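Local coordinates for GTP-binding protein (Thermus thermophilus, PDB 2DBY) that binds GDP in its OBG-type G domain and is predicted to be an ATPase that associates with the 70S ribosome and its 50S subunit, at residues V67-E72 with V295-V300. Residues are numbered along the deposited sequence; the frame is centred on the assembly and turned at random.
Sequences VPTHVE and VRAWTV. With FMT (formic acid), chain E.
V67 and R296 form a short parallel β-bridge: V67 N donates to V295 O at 2.9 Å, and V67 O receives A297 N in a nearly straight bond of 165°. Side chains tighten this end. With CG anti to its backbone N (chi1 175°), R296 runs an extended aliphatic chain beside V67, whose CB lies 3.7 Å from R296 CG; a β-branched valine suits a strand and offers carbon to that chain. The W298 ring covers one face of the guanidinium, nearly parallel to it, with W298 CH2 3.4 Å from the R296 guanidinium plane, while V67 CG1 lies over the other, off centre toward NE.

After V67 the chains diverge, leaving T69 N too far from A297 O to bond; P68 suits this place, its N facing away from 295-300. Hydroxyls take over: T69 OG1 and T299 OG1 share a hydrogen bond of 2.6 Å, while the small A297 lets T69 CG2 approach. The looser side belongs to H70, whose ND1 donates to O1 of a formic acid, probably from the crystallisation liquor, at 2.8 Å. A leucine here would probably leave formic acid O1 without its ring N-H donor, so that the molecule relied more on A29 N.

Y279 also hydrogen-bonds T299 OG1. Helix 48-57 packs L50 against P68 and A297, strand 40-44 pairs with the 67-72 side and strand 284-290 with 295-300, so the bridge joins the G-domain sheet to the C-terminal region.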
ATOM      1  N   VAL A  67      14.868  -6.425  11.821  1.00 17.50           N
ATOM      2  CA  VAL A  67      14.212  -5.120  11.683  1.00 17.88           C
ATOM      3  C   VAL A  67      13.193  -5.245  10.560  1.00 12.47           C
ATOM      4  O   VAL A  67      13.551  -5.364   9.395  1.00 15.30           O
ATOM      5  CB  VAL A  67      15.220  -4.011  11.307  1.00 19.13           C
ATOM      6  CG1 VAL A  67      14.489  -2.661  11.244  1.00 20.03           C
ATOM      7  CG2 VAL A  67      16.344  -3.943  12.351  1.00 22.75           C
ATOM      8  N   PRO A  68      11.897  -5.221  10.895  1.00 15.95           N
ATOM      9  CA  PRO A  68      10.947  -5.350   9.785  1.00 16.10           C
ATOM     10  C   PRO A  68      10.682  -4.019   9.114  1.00 16.04           C
ATOM     11  O   PRO A  68      11.094  -2.959   9.605  1.00 13.79           O
ATOM     12  CB  PRO A  68       9.684  -5.868  10.464  1.00 12.46           C
ATOM     13  CG  PRO A  68       9.721  -5.126  11.793  1.00 16.51           C
ATOM     14  CD  PRO A  68      11.202  -5.160  12.198  1.00 19.62           C
ATOM     15  N   THR A  69      10.007  -4.086   7.978  1.00 10.81           N
ATOM     16  CA  THR A  69       9.587  -2.862   7.298  1.00 14.08           C
ATOM     17  C   THR A  69       8.144  -2.591   7.776  1.00 14.00           C
ATOM     18  O   THR A  69       7.696  -3.177   8.771  1.00 13.37           O
ATOM     19  CB  THR A  69       9.704  -2.980   5.751  1.00 16.42           C
ATOM     20  OG1 THR A  69       9.366  -1.719   5.158  1.00 12.82           O
ATOM     21  CG2 THR A  69       8.780  -4.077   5.184  1.00 12.00           C
ATOM     22  N   HIS A  70       7.414  -1.720   7.086  1.00 13.73           N
ATOM     23  CA  HIS A  70       6.074  -1.353   7.516  1.00 13.69           C
ATOM     24  C   HIS A  70       5.281  -0.733   6.368  1.00 11.85           C
ATOM     25  O   HIS A  70       5.824  -0.501   5.279  1.00 15.54           O
ATOM     26  CB  HIS A  70       6.195  -0.325   8.650  1.00 15.16           C
ATOM     27  CG  HIS A  70       7.027   0.873   8.290  1.00 19.15           C
ATOM     28  ND1 HIS A  70       8.094   1.299   9.051  1.00 22.53           N
ATOM     29  CD2 HIS A  70       6.945   1.734   7.247  1.00 23.45           C
ATOM     30  CE1 HIS A  70       8.637   2.369   8.491  1.00 21.24           C
ATOM     31  NE2 HIS A  70       7.959   2.653   7.394  1.00 26.74           N
ATOM     32  N   VAL A  71       3.994  -0.480   6.628  1.00 12.84           N
ATOM     33  CA  VAL A  71       3.097   0.149   5.659  1.00 14.08           C
ATOM     34  C   VAL A  71       2.448   1.333   6.376  1.00 12.13           C
ATOM     35  O   VAL A  71       1.916   1.177   7.479  1.00 13.10           O
ATOM     36  CB  VAL A  71       1.986  -0.813   5.197  1.00 14.72           C
ATOM     37  CG1 VAL A  71       1.048  -0.082   4.201  1.00 15.73           C
ATOM     38  CG2 VAL A  71       2.595  -2.030   4.546  1.00 20.06           C
ATOM     39  N   GLU A  72       2.489   2.500   5.741  1.00 10.65           N
ATOM     40  CA  GLU A  72       1.940   3.727   6.330  1.00 11.89           C
ATOM     41  C   GLU A  72       0.465   3.949   5.971  1.00 11.95           C
ATOM     42  O   GLU A  72       0.074   3.775   4.825  1.00 12.39           O
ATOM     43  CB  GLU A  72       2.779   4.910   5.844  1.00 13.36           C
ATOM     44  CG  GLU A  72       2.396   6.271   6.416  1.00 14.11           C
ATOM     45  CD  GLU A  72       3.417   7.332   6.048  1.00 24.52           C
ATOM     46  OE1 GLU A  72       4.531   7.303   6.594  1.00 31.33           O
ATOM     47  OE2 GLU A  72       3.113   8.187   5.205  1.00 26.83           O
ATOM     48  N   VAL A 295      19.458  -8.361  10.336  1.00 16.26           N
ATOM     49  CA  VAL A 295      18.704  -8.830   9.168  1.00 16.56           C
ATOM     50  C   VAL A 295      17.583  -7.797   9.101  1.00 16.03           C
ATOM     51  O   VAL A 295      16.869  -7.611  10.072  1.00 15.63           O
ATOM     52  CB  VAL A 295      18.100 -10.230   9.383  1.00 17.66           C
ATOM     53  CG1 VAL A 295      17.119 -10.558   8.257  1.00 19.31           C
ATOM     54  CG2 VAL A 295      19.208 -11.264   9.390  1.00 18.68           C
ATOM     55  N   ARG A 296      17.452  -7.119   7.968  1.00 14.71           N
ATOM     56  CA  ARG A 296      16.441  -6.069   7.858  1.00 15.69           C
ATOM     57  C   ARG A 296      15.707  -6.124   6.546  1.00 14.48           C
ATOM     58  O   ARG A 296      16.271  -6.463   5.500  1.00 16.16           O
ATOM     59  CB  ARG A 296      17.094  -4.686   8.022  1.00 18.14           C
ATOM     60  CG  ARG A 296      16.135  -3.509   7.806  1.00 17.95           C
ATOM     61  CD  ARG A 296      16.781  -2.212   8.275  1.00 21.04           C
ATOM     62  NE  ARG A 296      15.924  -1.065   8.004  1.00 18.38           N
ATOM     63  CZ  ARG A 296      16.158   0.168   8.442  1.00 26.67           C
ATOM     64  NH1 ARG A 296      17.231   0.420   9.183  1.00 26.26           N
ATOM     65  NH2 ARG A 296      15.315   1.147   8.133  1.00 19.76           N
ATOM     66  N   ALA A 297      14.423  -5.767   6.610  1.00 13.25           N
ATOM     67  CA  ALA A 297      13.547  -5.758   5.451  1.00 14.07           C
ATOM     68  C   ALA A 297      13.447  -4.309   5.008  1.00 14.58           C
ATOM     69  O   ALA A 297      13.286  -3.426   5.854  1.00 14.30           O
ATOM     70  CB  ALA A 297      12.165  -6.263   5.839  1.00 15.14           C
ATOM     71  N   TRP A 298      13.563  -4.094   3.705  1.00 14.98           N
ATOM     72  CA  TRP A 298      13.480  -2.769   3.091  1.00 18.21           C
ATOM     73  C   TRP A 298      12.374  -2.795   2.056  1.00 19.10           C
ATOM     74  O   TRP A 298      12.086  -3.833   1.467  1.00 18.46           O
ATOM     75  CB  TRP A 298      14.803  -2.408   2.410  1.00 19.53           C
ATOM     76  CG  TRP A 298      15.976  -2.476   3.314  1.00 17.35           C
ATOM     77  CD1 TRP A 298      16.737  -3.584   3.602  1.00 21.17           C
ATOM     78  CD2 TRP A 298      16.563  -1.391   4.028  1.00 20.76           C
ATOM     79  NE1 TRP A 298      17.767  -3.242   4.448  1.00 19.29           N
ATOM     80  CE2 TRP A 298      17.685  -1.902   4.724  1.00 21.66           C
ATOM     81  CE3 TRP A 298      16.258  -0.028   4.146  1.00 23.21           C
ATOM     82  CZ2 TRP A 298      18.502  -1.092   5.529  1.00 21.53           C
ATOM     83  CZ3 TRP A 298      17.082   0.780   4.955  1.00 20.69           C
ATOM     84  CH2 TRP A 298      18.183   0.238   5.629  1.00 22.79           C
ATOM     85  N   THR A 299      11.768  -1.637   1.813  1.00 17.54           N
ATOM     86  CA  THR A 299      10.654  -1.536   0.866  1.00 14.29           C
ATOM     87  C   THR A 299      10.920  -0.544  -0.268  1.00 19.23           C
ATOM     88  O   THR A 299      11.394   0.560  -0.027  1.00 19.47           O
ATOM     89  CB  THR A 299       9.381  -1.040   1.600  1.00 21.85           C
ATOM     90  OG1 THR A 299       9.025  -1.984   2.610  1.00 18.95           O
ATOM     91  CG2 THR A 299       8.208  -0.867   0.630  1.00 20.04           C
ATOM     92  N   VAL A 300      10.649  -0.980  -1.491  1.00 17.03           N
ATOM     93  CA  VAL A 300      10.766  -0.141  -2.679  1.00 18.02           C
ATOM     94  C   VAL A 300       9.603  -0.456  -3.602  1.00 18.21           C
ATOM     95  O   VAL A 300       8.991  -1.525  -3.519  1.00 17.69           O
ATOM     96  CB  VAL A 300      12.076  -0.382  -3.477  1.00 19.82           C
ATOM     97  CG1 VAL A 300      13.263   0.054  -2.650  1.00 23.28           C
ATOM     98  CG2 VAL A 300      12.188  -1.810  -3.898  1.00 24.53           C
TER
HETATM   99  C   FMT E 403       8.636  -1.130  11.490  1.00 18.94           C
HETATM  100  O1  FMT E 403       9.084  -0.029  11.281  1.00 21.02           O
HETATM  101  O2  FMT E 403       8.841  -1.717  12.668  1.00 19.29           O